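Local structure of beta-lactamase Rm3 (Uncultured bacterium, 5IQK) at residues D179-V184 and R251-A256; P187-S192 and D262-Q267. The protein hydrolyses the beta-lactam ring of antibiotics as a zinc-dependent subclass B3 metallo-beta-lactamase, and so probably confers antibiotic resistance. One frame throughout, in Å; residues are numbered along the deposited sequence.

Interaction 1 of 2, residues D179-V184 and R251-A256; sequences DSINAV and RAYVAA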
ATOM      1  N   ASP A 179       3.981  -2.963  -1.073  1.00 17.10           N
ATOM      2  CA  ASP A 179       3.173  -3.474   0.009  1.00 19.04           C
ATOM      3  C   ASP A 179       4.045  -3.792   1.220  1.00 18.70           C
ATOM      4  O   ASP A 179       5.262  -3.962   1.106  1.00 19.59           O
ATOM      5  CB  ASP A 179       2.408  -4.727  -0.424  1.00 18.85           C
ATOM      6  CG  ASP A 179       1.310  -5.091   0.560  1.00 19.75           C
ATOM      7  OD1 ASP A 179       0.901  -4.195   1.352  1.00 21.25           O
ATOM      8  OD2 ASP A 179       0.876  -6.252   0.557  1.00 21.27           O
ATOM      9  N   SER A 180       3.408  -3.871   2.378  1.00 15.84           N
ATOM     10  CA  SER A 180       4.055  -4.421   3.574  1.00 20.19           C
ATOM     11  C   SER A 180       4.618  -5.795   3.283  1.00 19.89           C
ATOM     12  O   SER A 180       3.934  -6.617   2.683  1.00 19.65           O
ATOM     13  CB  SER A 180       3.052  -4.530   4.724  1.00 19.54           C
ATOM     14  OG  SER A 180       2.501  -3.267   5.037  1.00 23.08           O
ATOM     15  N   ILE A 181       5.857  -6.037   3.709  1.00 17.07           N
ATOM     16  CA  ILE A 181       6.476  -7.358   3.627  1.00 19.66           C
ATOM     17  C   ILE A 181       7.117  -7.718   4.968  1.00 18.59           C
ATOM     18  O   ILE A 181       8.052  -8.525   5.029  1.00 19.69           O
ATOM     19  CB  ILE A 181       7.535  -7.422   2.510  1.00 20.55           C
ATOM     20  CG1 ILE A 181       8.495  -6.242   2.621  1.00 21.21           C
ATOM     21  CG2 ILE A 181       6.859  -7.420   1.146  1.00 16.04           C
ATOM     22  CD1 ILE A 181       9.678  -6.329   1.685  1.00 21.58           C
ATOM     23  N   ASN A 182       6.605  -7.115   6.040  1.00 18.53           N
ATOM     24  CA  ASN A 182       7.134  -7.395   7.361  1.00 20.69           C
ATOM     25  C   ASN A 182       6.439  -8.604   7.991  1.00 20.77           C
ATOM     26  O   ASN A 182       5.206  -8.702   8.005  1.00 17.90           O
ATOM     27  CB  ASN A 182       7.036  -6.150   8.267  1.00 20.67           C
ATOM     28  CG  ASN A 182       5.607  -5.605   8.426  1.00 20.47           C
ATOM     29  OD1 ASN A 182       4.777  -5.670   7.515  1.00 20.68           O
ATOM     30  ND2 ASN A 182       5.337  -5.034   9.597  1.00 20.42           N
ATOM     31  N   ALA A 183       7.254  -9.529   8.491  1.00 18.81           N
ATOM     32  CA  ALA A 183       6.759 -10.743   9.135  1.00 19.15           C
ATOM     33  C   ALA A 183       6.295 -10.456  10.566  1.00 18.88           C
ATOM     34  O   ALA A 183       7.006 -10.745  11.547  1.00 19.98           O
ATOM     35  CB  ALA A 183       7.839 -11.833   9.128  1.00 20.13           C
ATOM     36  N   VAL A 184       5.113  -9.858  10.666  1.00 19.71           N
ATOM     37  CA  VAL A 184       4.458  -9.616  11.941  1.00 15.10           C
ATOM     38  C   VAL A 184       3.094 -10.301  11.891  1.00 18.76           C
ATOM     39  O   VAL A 184       2.554 -10.550  10.806  1.00 15.02           O
ATOM     40  CB  VAL A 184       4.284  -8.116  12.229  1.00 15.67           C
ATOM     41  CG1 VAL A 184       5.625  -7.419  12.185  1.00 19.81           C
ATOM     42  CG2 VAL A 184       3.353  -7.501  11.186  1.00 17.11           C
ATOM     43  N   ARG A 251      15.728  -1.952  -2.888  1.00 29.17           N
ATOM     44  CA  ARG A 251      16.734  -2.890  -2.378  1.00 29.25           C
ATOM     45  C   ARG A 251      16.933  -2.758  -0.872  1.00 29.84           C
ATOM     46  O   ARG A 251      17.090  -3.761  -0.172  1.00 29.18           O
ATOM     47  CB  ARG A 251      18.085  -2.698  -3.075  1.00 32.66           C
ATOM     48  CG  ARG A 251      18.127  -3.061  -4.542  1.00 37.12           C
ATOM     49  CD  ARG A 251      19.580  -3.081  -5.018  1.00 44.32           C
ATOM     50  NE  ARG A 251      20.287  -4.258  -4.515  1.00 50.85           N
ATOM     51  CZ  ARG A 251      21.597  -4.308  -4.277  1.00 52.95           C
ATOM     52  NH1 ARG A 251      22.359  -3.244  -4.502  1.00 51.50           N
ATOM     53  NH2 ARG A 251      22.146  -5.423  -3.809  1.00 53.93           N
ATOM     54  N   ALA A 252      16.927  -1.528  -0.374  1.00 27.16           N
ATOM     55  CA  ALA A 252      17.094  -1.296   1.057  1.00 29.97           C
ATOM     56  C   ALA A 252      15.861  -1.749   1.833  1.00 29.07           C
ATOM     57  O   ALA A 252      15.966  -2.244   2.948  1.00 27.87           O
ATOM     58  CB  ALA A 252      17.379   0.172   1.327  1.00 29.18           C
ATOM     59  N   TYR A 253      14.695  -1.556   1.227  1.00 25.85           N
ATOM     60  CA  TYR A 253      13.420  -1.966   1.799  1.00 25.18           C
ATOM     61  C   TYR A 253      13.387  -3.480   1.990  1.00 24.21           C
ATOM     62  O   TYR A 253      12.979  -3.990   3.047  1.00 24.61           O
ATOM     63  CB  TYR A 253      12.293  -1.511   0.878  1.00 23.12           C
ATOM     64  CG  TYR A 253      10.872  -1.775   1.332  1.00 20.20           C
ATOM     65  CD1 TYR A 253      10.315  -1.063   2.382  1.00 20.04           C
ATOM     66  CD2 TYR A 253      10.073  -2.703   0.668  1.00 20.09           C
ATOM     67  CE1 TYR A 253       8.995  -1.278   2.774  1.00 22.03           C
ATOM     68  CE2 TYR A 253       8.755  -2.925   1.049  1.00 17.83           C
ATOM     69  CZ  TYR A 253       8.226  -2.214   2.107  1.00 18.78           C
ATOM     70  OH  TYR A 253       6.918  -2.426   2.482  1.00 22.78           O
ATOM     71  N   VAL A 254      13.835  -4.199   0.968  1.00 23.97           N
ATOM     72  CA  VAL A 254      13.890  -5.660   1.053  1.00 21.73           C
ATOM     73  C   VAL A 254      14.941  -6.112   2.064  1.00 28.61           C
ATOM     74  O   VAL A 254      14.709  -7.043   2.844  1.00 25.32           O
ATOM     75  CB  VAL A 254      14.193  -6.293  -0.314  1.00 25.76           C
ATOM     76  CG1 VAL A 254      14.432  -7.807  -0.173  1.00 26.15           C
ATOM     77  CG2 VAL A 254      13.050  -6.007  -1.285  1.00 24.44           C
ATOM     78  N   ALA A 255      16.097  -5.452   2.061  1.00 26.51           N
ATOM     79  CA  ALA A 255      17.154  -5.804   2.999  1.00 27.00           C
ATOM     80  C   ALA A 255      16.666  -5.715   4.448  1.00 28.85           C
ATOM     81  O   ALA A 255      16.933  -6.612   5.249  1.00 26.58           O
ATOM     82  CB  ALA A 255      18.366  -4.910   2.792  1.00 28.50           C
ATOM     83  N   ALA A 256      15.919  -4.656   4.762  1.00 24.95           N
ATOM     84  CA  ALA A 256      15.379  -4.456   6.108  1.00 28.67           C
ATOM     85  C   ALA A 256      14.353  -5.527   6.480  1.00 27.22           C
ATOM     86  O   ALA A 256      14.311  -6.000   7.624  1.00 25.88           O
ATOM     87  CB  ALA A 256      14.765  -3.068   6.232  1.00 25.56           C
TER
HETATM   88  O   HOH W   1       7.258  -3.890   5.199  1.00 23.60           O
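Tyr253 reaches from helix 249-269 to the backbone at Asp179, and its phenol carries most of this contact. The polar part is a hydrogen bond in which Tyr253 OH donates to Asp179 O over 2.6 Å. Relative to the ring, the acceptor lies at the edge and in plane; relative to the carbonyl, the hydroxyl stands 48° above the peptide plane, with a C=O...O angle of 119°, so the bond does not follow a lone pair. The phenol oxygen is also an acceptor: a water donates to Tyr253 OH at 3.1 Å and accepts from Ile181 N at 3.0 Å. Direct bond and water bridge together tie one hydroxyl to two backbone groups and fix the end of the phenol against the loop.

Apolar packing supplies the remainder. Ile181 approaches the CE2 side of the ring at a slant, its CD1 3.6 Å from Tyr253 CE2 and its CG1 3.7 Å from the same carbon. With CG anti to the backbone N (chi1 -177°), the ring of Tyr253 projects from the helix toward the loop. Val254 adds a looser touch, its CA lying 4.3 Å from Ile181 CD1.

The loop held in this way borders the zinc site. Asp179 OD1 accepts a weak bond from Ser180 N and is also hydrogen-bonded to the zinc ligand His77, making Asp179 a second-shell residue, while the nearest atom of the Ser180 side chain is about 4 Å from a zinc ion. Asn182 O likewise bonds zinc ligand His155. Around this buried contact, the loop follows strand 171-178, Tyr253 also packs on Leu219 and Ser221 of strand 218-221, and Ile181 and Val254 meet Leu211 of helix 200-212.

Interaction 2 of 2, residues P187-S192 and D262-Q267; sequences PGFKFS and DSRLDQ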
ATOM      1  N   PRO A 187       0.106 -12.797  18.138  1.00 18.55           N
ATOM      2  CA  PRO A 187       0.978 -13.700  18.891  1.00 16.15           C
ATOM      3  C   PRO A 187       0.556 -15.154  18.710  1.00 19.47           C
ATOM      4  O   PRO A 187      -0.635 -15.463  18.632  1.00 17.87           O
ATOM      5  CB  PRO A 187       0.797 -13.239  20.344  1.00 18.94           C
ATOM      6  CG  PRO A 187       0.474 -11.776  20.209  1.00 17.93           C
ATOM      7  CD  PRO A 187      -0.425 -11.710  18.980  1.00 18.68           C
ATOM      8  N   GLY A 188       1.535 -16.034  18.600  1.00 18.58           N
ATOM      9  CA  GLY A 188       1.242 -17.448  18.469  1.00 16.98           C
ATOM     10  C   GLY A 188       1.260 -17.954  17.040  1.00 18.92           C
ATOM     11  O   GLY A 188       1.494 -19.137  16.827  1.00 16.61           O
ATOM     12  N   PHE A 189       1.024 -17.066  16.066  1.00 14.24           N
ATOM     13  CA  PHE A 189       1.127 -17.435  14.651  1.00 17.02           C
ATOM     14  C   PHE A 189       2.579 -17.705  14.309  1.00 15.65           C
ATOM     15  O   PHE A 189       3.461 -16.988  14.778  1.00 17.82           O
ATOM     16  CB  PHE A 189       0.570 -16.330  13.746  1.00 18.04           C
ATOM     17  CG  PHE A 189       0.731 -16.615  12.271  1.00 15.58           C
ATOM     18  CD1 PHE A 189      -0.226 -17.351  11.592  1.00 16.06           C
ATOM     19  CD2 PHE A 189       1.846 -16.160  11.574  1.00 18.38           C
ATOM     20  CE1 PHE A 189      -0.092 -17.626  10.235  1.00 15.81           C
ATOM     21  CE2 PHE A 189       1.988 -16.416  10.209  1.00 16.56           C
ATOM     22  CZ  PHE A 189       1.021 -17.162   9.546  1.00 19.38           C
ATOM     23  N   LYS A 190       2.827 -18.745  13.510  1.00 16.06           N
ATOM     24  CA  LYS A 190       4.185 -19.099  13.116  1.00 17.73           C
ATOM     25  C   LYS A 190       4.330 -19.078  11.596  1.00 19.84           C
ATOM     26  O   LYS A 190       3.719 -19.874  10.877  1.00 19.31           O
ATOM     27  CB  LYS A 190       4.571 -20.463  13.695  1.00 24.47           C
ATOM     28  CG  LYS A 190       4.657 -20.466  15.224  1.00 24.32           C
ATOM     29  CD  LYS A 190       5.740 -21.397  15.753  1.00 31.31           C
ATOM     30  CE  LYS A 190       5.613 -21.565  17.262  1.00 39.92           C
ATOM     31  NZ  LYS A 190       6.660 -22.459  17.849  1.00 44.70           N
ATOM     32  N   PHE A 191       5.115 -18.129  11.104  1.00 18.96           N
ATOM     33  CA  PHE A 191       5.405 -18.066   9.673  1.00 21.93           C
ATOM     34  C   PHE A 191       6.065 -19.353   9.171  1.00 22.47           C
ATOM     35  O   PHE A 191       5.896 -19.753   8.010  1.00 23.59           O
ATOM     36  CB  PHE A 191       6.300 -16.874   9.375  1.00 20.75           C
ATOM     37  CG  PHE A 191       5.565 -15.569   9.380  1.00 17.58           C
ATOM     38  CD1 PHE A 191       5.001 -15.073   8.214  1.00 17.88           C
ATOM     39  CD2 PHE A 191       5.427 -14.845  10.558  1.00 18.07           C
ATOM     40  CE1 PHE A 191       4.310 -13.863   8.219  1.00 16.44           C
ATOM     41  CE2 PHE A 191       4.749 -13.623  10.570  1.00 16.88           C
ATOM     42  CZ  PHE A 191       4.180 -13.148   9.405  1.00 17.21           C
ATOM     43  N   SER A 192       6.809 -19.998  10.061  1.00 25.24           N
ATOM     44  CA  SER A 192       7.553 -21.201   9.717  1.00 23.79           C
ATOM     45  C   SER A 192       6.721 -22.472   9.882  1.00 28.63           C
ATOM     46  O   SER A 192       7.184 -23.554   9.529  1.00 26.40           O
ATOM     47  CB  SER A 192       8.824 -21.308  10.573  1.00 23.82           C
ATOM     48  OG  SER A 192       8.515 -21.443  11.954  1.00 24.58           O
ATOM     49  N   ASP A 262      14.678 -12.765   9.536  1.00 27.80           N
ATOM     50  CA  ASP A 262      15.697 -13.585  10.197  1.00 29.39           C
ATOM     51  C   ASP A 262      15.503 -13.606  11.707  1.00 27.69           C
ATOM     52  O   ASP A 262      15.608 -14.658  12.345  1.00 30.12           O
ATOM     53  CB  ASP A 262      17.108 -13.080   9.885  1.00 33.16           C
ATOM     54  CG  ASP A 262      17.509 -13.304   8.441  1.00 37.70           C
ATOM     55  OD1 ASP A 262      16.946 -14.215   7.799  1.00 42.24           O
ATOM     56  OD2 ASP A 262      18.402 -12.575   7.955  1.00 42.24           O
ATOM     57  N   SER A 263      15.213 -12.440  12.270  1.00 23.56           N
ATOM     58  CA  SER A 263      14.970 -12.321  13.705  1.00 30.10           C
ATOM     59  C   SER A 263      13.714 -13.060  14.112  1.00 28.31           C
ATOM     60  O   SER A 263      13.675 -13.708  15.158  1.00 26.49           O
ATOM     61  CB  SER A 263      14.845 -10.857  14.122  1.00 31.84           C
ATOM     62  OG  SER A 263      16.085 -10.196  14.009  1.00 39.42           O
ATOM     63  N   ARG A 264      12.678 -12.921  13.293  1.00 25.71           N
ATOM     64  CA  ARG A 264      11.389 -13.540  13.568  1.00 26.37           C
ATOM     65  C   ARG A 264      11.510 -15.061  13.576  1.00 26.65           C
ATOM     66  O   ARG A 264      11.039 -15.723  14.508  1.00 27.60           O
ATOM     67  CB  ARG A 264      10.356 -13.078  12.529  1.00 23.45           C
ATOM     68  CG  ARG A 264       9.033 -13.832  12.561  1.00 22.71           C
ATOM     69  CD  ARG A 264       8.320 -13.672  13.885  1.00 25.68           C
ATOM     70  NE  ARG A 264       7.090 -14.455  13.915  1.00 20.34           N
ATOM     71  CZ  ARG A 264       5.877 -13.952  14.082  1.00 20.09           C
ATOM     72  NH1 ARG A 264       5.719 -12.645  14.264  1.00 20.52           N
ATOM     73  NH2 ARG A 264       4.824 -14.765  14.083  1.00 19.76           N
ATOM     74  N   LEU A 265      12.164 -15.608  12.553  1.00 23.19           N
ATOM     75  CA  LEU A 265      12.392 -17.055  12.470  1.00 27.66           C
ATOM     76  C   LEU A 265      13.229 -17.569  13.628  1.00 29.29           C
ATOM     77  O   LEU A 265      13.012 -18.680  14.109  1.00 30.01           O
ATOM     78  CB  LEU A 265      13.057 -17.417  11.142  1.00 28.85           C
ATOM     79  CG  LEU A 265      12.134 -17.155   9.950  1.00 32.60           C
ATOM     80  CD1 LEU A 265      12.797 -17.534   8.625  1.00 27.86           C
ATOM     81  CD2 LEU A 265      10.816 -17.897  10.143  1.00 29.96           C
ATOM     82  N   ASP A 266      14.193 -16.774  14.076  1.00 28.16           N
ATOM     83  CA  ASP A 266      14.979 -17.172  15.232  1.00 30.59           C
ATOM     84  C   ASP A 266      14.083 -17.242  16.473  1.00 35.40           C
ATOM     85  O   ASP A 266      14.193 -18.171  17.265  1.00 36.88           O
ATOM     86  CB  ASP A 266      16.156 -16.221  15.455  1.00 32.53           C
ATOM     87  CG  ASP A 266      16.956 -16.575  16.687  1.00 44.59           C
ATOM     88  OD1 ASP A 266      17.635 -17.627  16.681  1.00 48.25           O
ATOM     89  OD2 ASP A 266      16.902 -15.802  17.666  1.00 47.22           O
ATOM     90  N   GLN A 267      13.174 -16.282  16.621  1.00 31.19           N
ATOM     91  CA  GLN A 267      12.239 -16.289  17.751  1.00 32.26           C
ATOM     92  C   GLN A 267      11.278 -17.476  17.682  1.00 33.84           C
ATOM     93  O   GLN A 267      10.967 -18.076  18.706  1.00 38.54           O
ATOM     94  CB  GLN A 267      11.458 -14.970  17.806  1.00 36.69           C
ATOM     95  CG  GLN A 267      12.317 -13.759  18.177  1.00 37.40           C
ATOM     96  CD  GLN A 267      11.635 -12.425  17.885  1.00 42.06           C
ATOM     97  OE1 GLN A 267      10.508 -12.384  17.390  1.00 47.10           O
ATOM     98  NE2 GLN A 267      12.328 -11.327  18.178  1.00 37.39           N
TER
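Arg264 sends its guanidinium into the loop 187-192, where it meets the aromatic ring of Phe191 and the carbonyl of Phe189. The guanidinium and Phe191 planes stand 79° apart. Phe191 CD2 sits 3.4 Å above the guanidinium plane, offset toward its rim, while Arg264 CZ lies in the plane of the ring at its edge. The phenyl edge thus faces the flat cation, which rules out a cation-pi stack over the ring. The closest pair here is Phe191 CD2 to Arg264 NH2, at 3.6 Å.

One face of Phe191 is occupied from within its own segment: Phe189 CE2 lies over the ring centre, 3.6 Å above the plane, and Phe191 CD1 lies in the plane of the Phe189 ring at its edge, a T-shaped arrangement. Arg264 NH2 also meets the edge of the Phe189 ring, 4.1 Å from Phe189 CD2. Arg264 leaves the helix with CG anti to the backbone N and then bends at chi2 (Arg264 chi2 62°), bringing NH2 within 2.7 Å of Phe189 O. That hydrogen bond is weak, its N-H...O angle being 116°. The next residue, Leu265, rests CD2 4.0 Å from Ser192 CB.

The stronger polar partner of Arg264 is Glu268, one turn on, which forms a salt bridge with NE; NH2 has another bond with Ser185 OG. Arginine and glutamate thus join the loop after strand 171-178 to the C-terminal helix at the periphery of the metallo-beta-lactamase fold. Chemically, Glu268 probably offsets the arginine charge, and its bonds to Phe191 N and Ser192 OG tie loop to helix.

Interactions 1 and 2 join the same two elements, the loop between strand 171-178 and helix 200-212 and the long helix 249-269, with their centres about 15 Å apart. Both loop segments precede both helix segments, and the order is kept: 179-184 meets 251-256, then 187-192 meets 262-267, so loop and helix run onward in the same general sense. The contacts meet where Phe191 CZ comes 3.4 Å from Val184 O. Interaction 1 is buried near the zinc centre, its centre about 12 Å from that of the chain; interaction 2 is partly buried, its centre about 23 Å from the same point. One C-terminal helix thus backs the loop from the active site to the periphery.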